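PDB 4QGR: DegT/DnrJ/EryC1/StrS aminotransferase from Brucella abortus 2308, which probably works as a pyridoxal-phosphate-dependent aminotransferase, transferring amino groups by way of its bound cofactor. Local coordinates for residues 45-50 with 193-198; 18-23 with 257-262; 29-34 with 41-46. One frame throughout, in Å; residues are numbered along the deposited sequence. Where two conformers were deposited one is given.

How the contacts relate
The three contacts lie on the same side of the chain's centre. Contact 1 joins helix 42-55 to the end of strand 190-194, contact 2 the junction of helices 14-20 and 22-35 to helix 247-278, and contact 3 helix 22-35 to helix 42-55. Contact 1 is closest to the active site: its Ser-194 binds the pyridoxal phosphate directly. Contacts 1 and 3 share Ala-45 and Glu-46, and have centres about 13 Å apart. Contact 2 touches contact 1 where Leu-257 CD2 packs 3.8 Å from Lys-50 C. Contacts 2 and 3 do not meet, their nearest atoms about 6 Å apart; both lie away from the cofactor site.

Contact 1: 45-50 with 193-198; sequences AEFEKK and TSFYPA. With PLP (pyridoxal-5'-phosphate), chain E.
Phe-47, on helix 42-55, and Phe-195, just past the end of strand 190-194, reach for each other from opposite directions and meet ring to ring. The pair is an offset edge-to-face stack: the edge of Phe-47 is turned toward the face of Phe-195, with the planes at 72° and the centroids 5.5 Å apart. The closest atoms are CE2 and CZ of both rings; Phe-47 CE2 lies 3.7 Å from Phe-195 CE2, and the two CZ atoms are 3.8 Å apart. With CG anti to the backbone N (chi1 172°), Phe-47 sends its ring off the helix toward Phe-195. Leu-253 of helix 247-278 packs against both rings, and Leu-245 adds to the cover of Phe-47.

The strand belongs to the mixed central sheet of the fold type I PLP-dependent enzymes, and its C-terminal end carries Ser-194, which binds the phosphate. Ser-194, next to the stacked Phe-195, donates a hydrogen bond to PLP O1P, with OG 2.6 Å from that phosphate oxygen. The same OG accepts from the backbone N of Tyr-196 at 3.0 Å, a nearly straight bond (163°) that closes an ST turn, so the hydroxyl is held from the protein side while it grips the phosphate. Gly-66, Thr-67, Gln-173 and Lys-199 of the same chain, and Asn-242 of the second subunit, also hydrogen-bond the cofactor.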
loop_
_atom_site.group_PDB
_atom_site.type_symbol
_atom_site.label_atom_id
_atom_site.label_comp_id
_atom_site.label_asym_id
_atom_site.label_seq_id
_atom_site.Cartn_x
_atom_site.Cartn_y
_atom_site.Cartn_z
ATOM N N ALA A 45 -8.795 -11.105 10.482
ATOM C CA ALA A 45 -10.207 -11.080 10.829
ATOM C C ALA A 45 -10.440 -10.967 12.328
ATOM O O ALA A 45 -11.385 -10.303 12.762
ATOM C CB ALA A 45 -10.916 -12.295 10.258
ATOM N N GLU A 46 -9.583 -11.615 13.099
ATOM C CA GLU A 46 -9.655 -11.534 14.533
ATOM C C GLU A 46 -9.503 -10.085 14.989
ATOM O O GLU A 46 -10.272 -9.580 15.847
ATOM C CB GLU A 46 -8.613 -12.488 15.146
ATOM C CG GLU A 46 -8.623 -12.505 16.648
ATOM C CD GLU A 46 -7.510 -13.363 17.260
ATOM O OE1 GLU A 46 -6.726 -14.039 16.511
ATOM O OE2 GLU A 46 -7.424 -13.287 18.513
ATOM N N PHE A 47 -8.512 -9.397 14.430
ATOM C CA PHE A 47 -8.299 -8.002 14.797
ATOM C C PHE A 47 -9.495 -7.142 14.336
ATOM O O PHE A 47 -9.947 -6.270 15.079
ATOM C CB PHE A 47 -6.941 -7.492 14.270
ATOM C CG PHE A 47 -6.729 -6.032 14.440
ATOM C CD1 PHE A 47 -6.578 -5.486 15.709
ATOM C CD2 PHE A 47 -6.661 -5.191 13.350
ATOM C CE1 PHE A 47 -6.397 -4.148 15.878
ATOM C CE2 PHE A 47 -6.457 -3.857 13.514
ATOM C CZ PHE A 47 -6.311 -3.330 14.796
ATOM N N GLU A 48 -10.000 -7.389 13.141
ATOM C CA GLU A 48 -11.149 -6.590 12.650
ATOM C C GLU A 48 -12.317 -6.711 13.646
ATOM O O GLU A 48 -12.985 -5.728 13.968
ATOM C CB GLU A 48 -11.596 -7.064 11.259
ATOM C CG GLU A 48 -10.624 -6.704 10.127
ATOM C CD GLU A 48 -11.051 -7.228 8.732
ATOM O OE1 GLU A 48 -11.853 -8.202 8.627
ATOM O OE2 GLU A 48 -10.579 -6.672 7.726
ATOM N N LYS A 49 -12.563 -7.921 14.120
ATOM C CA LYS A 49 -13.670 -8.136 15.063
ATOM C C LYS A 49 -13.493 -7.468 16.394
ATOM O O LYS A 49 -14.396 -6.811 16.896
ATOM C CB LYS A 49 -13.895 -9.628 15.290
ATOM C CG LYS A 49 -14.626 -10.181 14.118
ATOM C CD LYS A 49 -14.487 -11.675 13.979
ATOM C CE LYS A 49 -14.869 -12.055 12.549
ATOM N NZ LYS A 49 -14.772 -13.516 12.344
ATOM N N LYS A 50 -12.302 -7.625 16.958
ATOM C CA LYS A 50 -12.005 -7.060 18.267
ATOM C C LYS A 50 -11.971 -5.539 18.195
ATOM O O LYS A 50 -12.563 -4.875 19.070
ATOM C CB LYS A 50 -10.712 -7.635 18.838
ATOM C CG LYS A 50 -10.902 -9.095 19.231
ATOM C CD LYS A 50 -9.663 -9.765 19.813
ATOM C CE LYS A 50 -10.078 -11.124 20.415
ATOM N NZ LYS A 50 -8.995 -12.138 20.219
ATOM N N THR A 193 -8.498 4.988 9.430
ATOM C CA THR A 193 -7.357 5.221 10.298
ATOM C C THR A 193 -6.059 4.604 9.754
ATOM O O THR A 193 -6.047 3.861 8.761
ATOM C CB THR A 193 -7.609 4.731 11.746
ATOM O OG1 THR A 193 -6.663 5.304 12.661
ATOM C CG2 THR A 193 -7.491 3.237 11.828
ATOM N N SER A 194 -4.999 4.977 10.456
ATOM C CA SER A 194 -3.646 4.583 10.211
ATOM C C SER A 194 -3.133 3.826 11.412
ATOM O O SER A 194 -3.400 4.250 12.540
ATOM C CB SER A 194 -2.777 5.847 10.066
ATOM O OG SER A 194 -1.407 5.440 9.973
ATOM N N PHE A 195 -2.262 2.824 11.151
ATOM C CA PHE A 195 -1.552 2.088 12.178
ATOM C C PHE A 195 -0.070 2.331 12.008
ATOM O O PHE A 195 0.778 1.546 12.417
ATOM C CB PHE A 195 -1.912 0.592 12.130
ATOM C CG PHE A 195 -3.379 0.304 12.331
ATOM C CD1 PHE A 195 -4.101 0.868 13.374
ATOM C CD2 PHE A 195 -4.063 -0.527 11.465
ATOM C CE1 PHE A 195 -5.452 0.621 13.542
ATOM C CE2 PHE A 195 -5.415 -0.797 11.643
ATOM C CZ PHE A 195 -6.110 -0.236 12.661
ATOM N N TYR A 196 0.270 3.468 11.437
ATOM C CA TYR A 196 1.651 3.919 11.390
ATOM C C TYR A 196 2.180 3.859 12.812
ATOM O O TYR A 196 1.421 4.072 13.734
ATOM C CB TYR A 196 1.698 5.329 10.804
ATOM C CG TYR A 196 3.059 5.925 10.785
ATOM C CD1 TYR A 196 3.894 5.703 9.720
ATOM C CD2 TYR A 196 3.487 6.743 11.809
ATOM C CE1 TYR A 196 5.157 6.252 9.685
ATOM C CE2 TYR A 196 4.754 7.357 11.771
ATOM C CZ TYR A 196 5.579 7.074 10.711
ATOM O OH TYR A 196 6.839 7.606 10.626
ATOM N N PRO A 197 3.481 3.490 13.006
ATOM C CA PRO A 197 3.884 3.048 14.376
ATOM C C PRO A 197 3.697 4.031 15.502
ATOM O O PRO A 197 3.461 3.599 16.636
ATOM C CB PRO A 197 5.348 2.649 14.211
ATOM C CG PRO A 197 5.443 2.189 12.781
ATOM C CD PRO A 197 4.475 3.055 11.985
ATOM N N ALA A 198 3.753 5.320 15.195
ATOM C CA ALA A 198 3.593 6.395 16.180
ATOM C C ALA A 198 2.191 6.800 16.500
ATOM O O ALA A 198 1.974 7.605 17.418
ATOM C CB ALA A 198 4.385 7.632 15.745
HETATM N N1 PLP E . -4.509 11.256 7.831
HETATM C C2 PLP E . -3.917 11.868 8.874
HETATM C C2A PLP E . -4.617 12.947 9.664
HETATM C C3 PLP E . -2.573 11.388 9.300
HETATM O O3 PLP E . -2.006 11.950 10.360
HETATM C C4 PLP E . -1.893 10.365 8.461
HETATM C C4A PLP E . -0.598 9.698 8.723
HETATM O O4A PLP E . -0.238 9.390 9.841
HETATM C C5 PLP E . -2.658 9.801 7.341
HETATM C C6 PLP E . -3.942 10.290 7.090
HETATM C C5A PLP E . -2.053 8.735 6.453
HETATM O O4P PLP E . -1.851 7.498 7.149
HETATM P P PLP E . -0.633 6.527 6.749
HETATM O O1P PLP E . -0.910 5.177 7.405
HETATM O O2P PLP E . -0.529 6.503 5.245
HETATM O O3P PLP E . 0.553 7.236 7.424
#

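Contact 2: 18-23 with 257-262; sequences RARIEN and LAILED
Ile-259 of helix 247-278 meets two neighbours in the 18-23 segment, Arg-20 and Ile-21, and these meetings make up the apolar part of the interface. With Ile-21 it packs tip to tip, CD1 of Ile-21 lying 4.0 Å from CD1 of Ile-259, and the two CG2 methyls are equally close. Arg-20 runs past Ile-259 in the opposite direction, its CD 3.9 Å from Ile-259 CD1, and the guanidinium lays one face over the isoleucine, with Ile-259 CB 4.1 Å from the plane, over the centre of that group.

The polar part lies at the end of the same arginine. Arg-20, extended from CG to NE, brings NH2 to 2.9 Å from Asp-262 OD2 in a salt bridge with an N-H...O angle of 154°. The guanidinium and carboxylate planes stand 88° apart, and the nitrogen approaches OD2 from above the carboxylate plane. A water joins the same two groups, accepting from Arg-20 NH1 and donating to Asp-262 OD2. Arg-20 NH1 is also hydrogen-bonded to Tyr-361.

The contact ties the junction between helices 14-20 and 22-35 to the long helix 247-278. Asp-262 OD2, on an exposed residue, is held directly and through water, while Ile-259 packs under one face of the guanidinium, which with the bonds at its edge probably limits its rotation.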
loop_
_atom_site.group_PDB
_atom_site.type_symbol
_atom_site.label_atom_id
_atom_site.label_comp_id
_atom_site.label_asym_id
_atom_site.label_seq_id
_atom_site.Cartn_x
_atom_site.Cartn_y
_atom_site.Cartn_z
ATOM N N ARG A 18 6.739 -1.497 24.080
ATOM C CA ARG A 18 7.120 -2.839 23.731
ATOM C C ARG A 18 7.563 -3.585 24.993
ATOM O O ARG A 18 7.266 -4.785 25.140
ATOM C CB ARG A 18 8.207 -2.836 22.659
ATOM C CG ARG A 18 8.555 -4.218 22.142
ATOM C CD ARG A 18 9.550 -4.182 20.991
ATOM N NE ARG A 18 10.903 -4.026 21.481
ATOM C CZ ARG A 18 11.639 -5.015 22.038
ATOM N NH1 ARG A 18 11.203 -6.278 22.159
ATOM N NH2 ARG A 18 12.861 -4.751 22.475
ATOM N N ALA A 19 8.337 -2.922 25.858
ATOM C CA ALA A 19 8.787 -3.606 27.093
ATOM C C ALA A 19 7.591 -4.165 27.896
ATOM O O ALA A 19 7.677 -5.278 28.498
ATOM C CB ALA A 19 9.631 -2.684 27.952
ATOM N N ARG A 20 6.491 -3.408 27.926
ATOM C CA ARG A 20 5.329 -3.777 28.723
ATOM C C ARG A 20 4.737 -5.130 28.280
ATOM O O ARG A 20 4.233 -5.953 29.097
ATOM C CB ARG A 20 4.299 -2.676 28.596
ATOM C CG ARG A 20 3.039 -2.904 29.392
ATOM C CD ARG A 20 2.020 -1.855 29.042
ATOM N NE ARG A 20 0.753 -1.998 29.754
ATOM C CZ ARG A 20 -0.128 -1.008 29.871
ATOM N NH1 ARG A 20 0.144 0.162 29.346
ATOM N NH2 ARG A 20 -1.206 -1.175 30.603
ATOM N N ILE A 21 4.802 -5.383 26.986
ATOM C CA ILE A 21 4.168 -6.554 26.403
ATOM C C ILE A 21 5.167 -7.286 25.507
ATOM O O ILE A 21 4.808 -7.914 24.524
ATOM C CB ILE A 21 2.873 -6.194 25.620
ATOM C CG1 ILE A 21 3.086 -5.010 24.661
ATOM C CG2 ILE A 21 1.723 -5.829 26.546
ATOM C CD1 ILE A 21 2.004 -4.883 23.609
ATOM N N GLU A 22 6.431 -7.254 25.903
ATOM C CA GLU A 22 7.524 -7.771 25.098
ATOM C C GLU A 22 7.357 -9.221 24.654
ATOM O O GLU A 22 7.465 -9.578 23.460
ATOM C CB GLU A 22 8.845 -7.557 25.892
ATOM C CG GLU A 22 10.058 -8.147 25.194
ATOM C CD GLU A 22 11.379 -8.003 25.943
ATOM O OE1 GLU A 22 11.489 -7.215 26.886
ATOM O OE2 GLU A 22 12.331 -8.709 25.559
ATOM N N ASN A 23 7.148 -10.096 25.626
ATOM C CA ASN A 23 7.025 -11.502 25.314
ATOM C C ASN A 23 5.741 -11.868 24.577
ATOM O O ASN A 23 5.761 -12.754 23.743
ATOM C CB ASN A 23 7.170 -12.324 26.591
ATOM C CG ASN A 23 8.545 -12.206 27.157
ATOM O OD1 ASN A 23 9.459 -12.928 26.718
ATOM N ND2 ASN A 23 8.716 -11.345 28.163
ATOM N N LEU A 257 -3.931 -3.562 20.981
ATOM C CA LEU A 257 -5.338 -3.249 21.238
ATOM C C LEU A 257 -5.688 -3.640 22.661
ATOM O O LEU A 257 -6.408 -2.904 23.366
ATOM C CB LEU A 257 -6.266 -3.908 20.189
ATOM C CG LEU A 257 -7.762 -3.707 20.457
ATOM C CD1 LEU A 257 -8.088 -2.189 20.335
ATOM C CD2 LEU A 257 -8.567 -4.539 19.472
ATOM N N ALA A 258 -5.112 -4.726 23.152
ATOM C CA ALA A 258 -5.447 -5.207 24.523
ATOM C C ALA A 258 -4.989 -4.267 25.651
ATOM O O ALA A 258 -5.478 -4.353 26.780
ATOM C CB ALA A 258 -4.897 -6.623 24.770
ATOM N N ILE A 259 -4.068 -3.369 25.354
ATOM C CA ILE A 259 -3.645 -2.353 26.310
ATOM C C ILE A 259 -4.038 -0.928 25.965
ATOM O O ILE A 259 -3.734 0.018 26.729
ATOM C CB ILE A 259 -2.109 -2.384 26.584
ATOM C CG1 ILE A 259 -1.296 -2.012 25.351
ATOM C CG2 ILE A 259 -1.664 -3.742 27.157
ATOM C CD1 ILE A 259 0.179 -1.916 25.622
ATOM N N LEU A 260 -4.742 -0.751 24.846
ATOM C CA LEU A 260 -5.088 0.590 24.365
ATOM C C LEU A 260 -5.965 1.352 25.363
ATOM O O LEU A 260 -5.721 2.531 25.649
ATOM C CB LEU A 260 -5.784 0.501 22.992
ATOM C CG LEU A 260 -6.233 1.808 22.351
ATOM C CD1 LEU A 260 -5.042 2.720 22.102
ATOM C CD2 LEU A 260 -6.966 1.530 21.051
ATOM N N GLU A 261 -6.980 0.710 25.911
ATOM C CA GLU A 261 -7.870 1.430 26.817
ATOM C C GLU A 261 -7.145 1.948 28.045
ATOM O O GLU A 261 -7.359 3.067 28.425
ATOM C CB GLU A 261 -9.101 0.590 27.200
ATOM C CG GLU A 261 -10.087 1.327 28.083
ATOM C CD GLU A 261 -10.848 2.462 27.420
ATOM O OE1 GLU A 261 -10.744 2.667 26.199
ATOM O OE2 GLU A 261 -11.552 3.203 28.150
ATOM N N ASP A 262 -6.247 1.150 28.639
ATOM C CA ASP A 262 -5.486 1.626 29.807
ATOM C C ASP A 262 -4.540 2.787 29.393
ATOM O O ASP A 262 -4.387 3.791 30.102
ATOM C CB ASP A 262 -4.708 0.470 30.432
ATOM C CG ASP A 262 -4.037 0.853 31.687
ATOM O OD1 ASP A 262 -4.729 0.946 32.721
ATOM O OD2 ASP A 262 -2.810 1.027 31.684
HETATM O O HOH W 1 -1.051 2.714 30.161
#

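Contact 3: 29-34 with 41-46; sequences ISKVVA and GPEVAE
Lys-31 and Glu-43 form a salt bridge across the gap between helices 22-35 and 42-55, with Lys-31 NZ donating to Glu-43 OE2 at 2.7 Å. The ammonium does not lie in the plane of the carboxylate but comes from above it, 42° out. The lysine's aliphatic arm also passes close to the acceptor, since both CD and CE lie 3.6 Å from Glu-43 OE2. Val-32 completes this first shell: its CG2 methyl is 3.6 Å from Glu-43 OE2 and 3.7 Å from Glu-43 CD, and the two side chains run past each other in opposite directions.

What puts the groups there is a bend in each long chain. Lys-31 is extended from its backbone as far as CE and then turns at its last torsion (chi4 -72°), which swings NZ over the carboxylate. Glu-43 bends earlier, at chi2 (82°), and so presents its carboxylate to both Lys-31 and Val-32.

Further out, Lys-31 NZ has a second carboxylate partner in Glu-35, one turn along its own helix. A third helix, 247-278, backs the pair: Val-32 packs on its Ile-248 and Ala-251, and Glu-43 on Thr-247, which also bonds the backbone N of Gly-41. The arrangement is one of two consecutive helices, joined by a short loop and packed against each other, with Ile-29 and Val-33 of the first meeting the second subunit.

Glu-43 is buried while Lys-31 is exposed, so the ammonium reaches in from the surface to meet the carboxylate. Its positive charge would probably favour the ionised form of the buried Glu-43.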
loop_
_atom_site.group_PDB
_atom_site.type_symbol
_atom_site.label_atom_id
_atom_site.label_comp_id
_atom_site.label_asym_id
_atom_site.label_seq_id
_atom_site.Cartn_x
_atom_site.Cartn_y
_atom_site.Cartn_z
ATOM N N ILE A 29 4.190 -12.653 16.957
ATOM C CA ILE A 29 4.972 -12.583 15.739
ATOM C C ILE A 29 5.467 -13.983 15.378
ATOM O O ILE A 29 5.354 -14.408 14.239
ATOM C CB ILE A 29 6.147 -11.570 15.907
ATOM C CG1 ILE A 29 5.601 -10.136 15.928
ATOM C CG2 ILE A 29 7.109 -11.704 14.759
ATOM C CD1 ILE A 29 6.633 -9.121 16.369
ATOM N N SER A 30 5.990 -14.727 16.350
ATOM C CA SER A 30 6.495 -16.063 16.078
ATOM C C SER A 30 5.410 -16.999 15.566
ATOM O O SER A 30 5.675 -17.851 14.715
ATOM C CB SER A 30 7.172 -16.631 17.319
ATOM O OG SER A 30 8.321 -15.860 17.562
ATOM N N LYS A 31 4.193 -16.846 16.083
ATOM C CA LYS A 31 3.066 -17.684 15.660
ATOM C C LYS A 31 2.772 -17.451 14.186
ATOM O O LYS A 31 2.557 -18.398 13.431
ATOM C CB LYS A 31 1.812 -17.381 16.488
ATOM C CG LYS A 31 0.555 -18.142 16.073
ATOM C CD LYS A 31 -0.690 -17.674 16.855
ATOM C CE LYS A 31 -1.988 -18.346 16.361
ATOM N NZ LYS A 31 -2.491 -17.894 15.007
ATOM N N VAL A 32 2.753 -16.180 13.764
ATOM C CA VAL A 32 2.502 -15.866 12.365
ATOM C C VAL A 32 3.619 -16.415 11.475
ATOM O O VAL A 32 3.373 -17.029 10.412
ATOM C CB VAL A 32 2.329 -14.345 12.153
ATOM C CG1 VAL A 32 2.383 -13.975 10.690
ATOM C CG2 VAL A 32 1.015 -13.868 12.782
ATOM N N VAL A 33 4.853 -16.150 11.870
ATOM C CA VAL A 33 6.010 -16.639 11.122
ATOM C C VAL A 33 5.900 -18.165 10.875
ATOM O O VAL A 33 6.060 -18.630 9.719
ATOM C CB VAL A 33 7.334 -16.257 11.806
ATOM C CG1 VAL A 33 8.512 -17.020 11.177
ATOM C CG2 VAL A 33 7.551 -14.745 11.701
ATOM N N ALA A 34 5.572 -18.915 11.925
ATOM C CA ALA A 34 5.513 -20.376 11.876
ATOM C C ALA A 34 4.354 -20.899 11.026
ATOM O O ALA A 34 4.501 -21.899 10.316
ATOM C CB ALA A 34 5.426 -20.950 13.285
ATOM N N GLY A 41 -4.246 -13.952 6.996
ATOM C CA GLY A 41 -4.292 -15.068 7.937
ATOM C C GLY A 41 -5.257 -14.748 9.037
ATOM O O GLY A 41 -5.864 -13.675 9.045
ATOM N N PRO A 42 -5.410 -15.671 9.994
ATOM C CA PRO A 42 -6.501 -15.548 10.953
ATOM C C PRO A 42 -6.496 -14.303 11.792
ATOM O O PRO A 42 -7.557 -13.793 12.107
ATOM C CB PRO A 42 -6.337 -16.779 11.851
ATOM C CG PRO A 42 -5.676 -17.758 10.950
ATOM C CD PRO A 42 -4.765 -16.992 10.053
ATOM N N GLU A 43 -5.305 -13.802 12.132
ATOM C CA GLU A 43 -5.186 -12.621 12.955
ATOM C C GLU A 43 -5.854 -11.394 12.316
ATOM O O GLU A 43 -6.315 -10.523 13.029
ATOM C CB GLU A 43 -3.704 -12.305 13.287
ATOM C CG GLU A 43 -3.056 -13.263 14.296
ATOM C CD GLU A 43 -2.542 -14.571 13.703
ATOM O OE1 GLU A 43 -2.826 -14.919 12.546
ATOM O OE2 GLU A 43 -1.864 -15.307 14.442
ATOM N N VAL A 44 -5.937 -11.337 10.989
ATOM C CA VAL A 44 -6.546 -10.177 10.346
ATOM C C VAL A 44 -8.031 -10.057 10.721
ATOM O O VAL A 44 -8.465 -9.058 11.267
ATOM C CB VAL A 44 -6.320 -10.155 8.825
ATOM C CG1 VAL A 44 -6.901 -8.896 8.217
ATOM C CG2 VAL A 44 -4.829 -10.180 8.525
ATOM N N ALA A 45 -8.795 -11.105 10.482
ATOM C CA ALA A 45 -10.207 -11.080 10.829
ATOM C C ALA A 45 -10.440 -10.967 12.328
ATOM O O ALA A 45 -11.385 -10.303 12.762
ATOM C CB ALA A 45 -10.916 -12.295 10.258
ATOM N N GLU A 46 -9.583 -11.615 13.099
ATOM C CA GLU A 46 -9.655 -11.534 14.533
ATOM C C GLU A 46 -9.503 -10.085 14.989
ATOM O O GLU A 46 -10.272 -9.580 15.847
ATOM C CB GLU A 46 -8.613 -12.488 15.146
ATOM C CG GLU A 46 -8.623 -12.505 16.648
ATOM C CD GLU A 46 -7.510 -13.363 17.260
ATOM O OE1 GLU A 46 -6.726 -14.039 16.511
ATOM O OE2 GLU A 46 -7.424 -13.287 18.513
#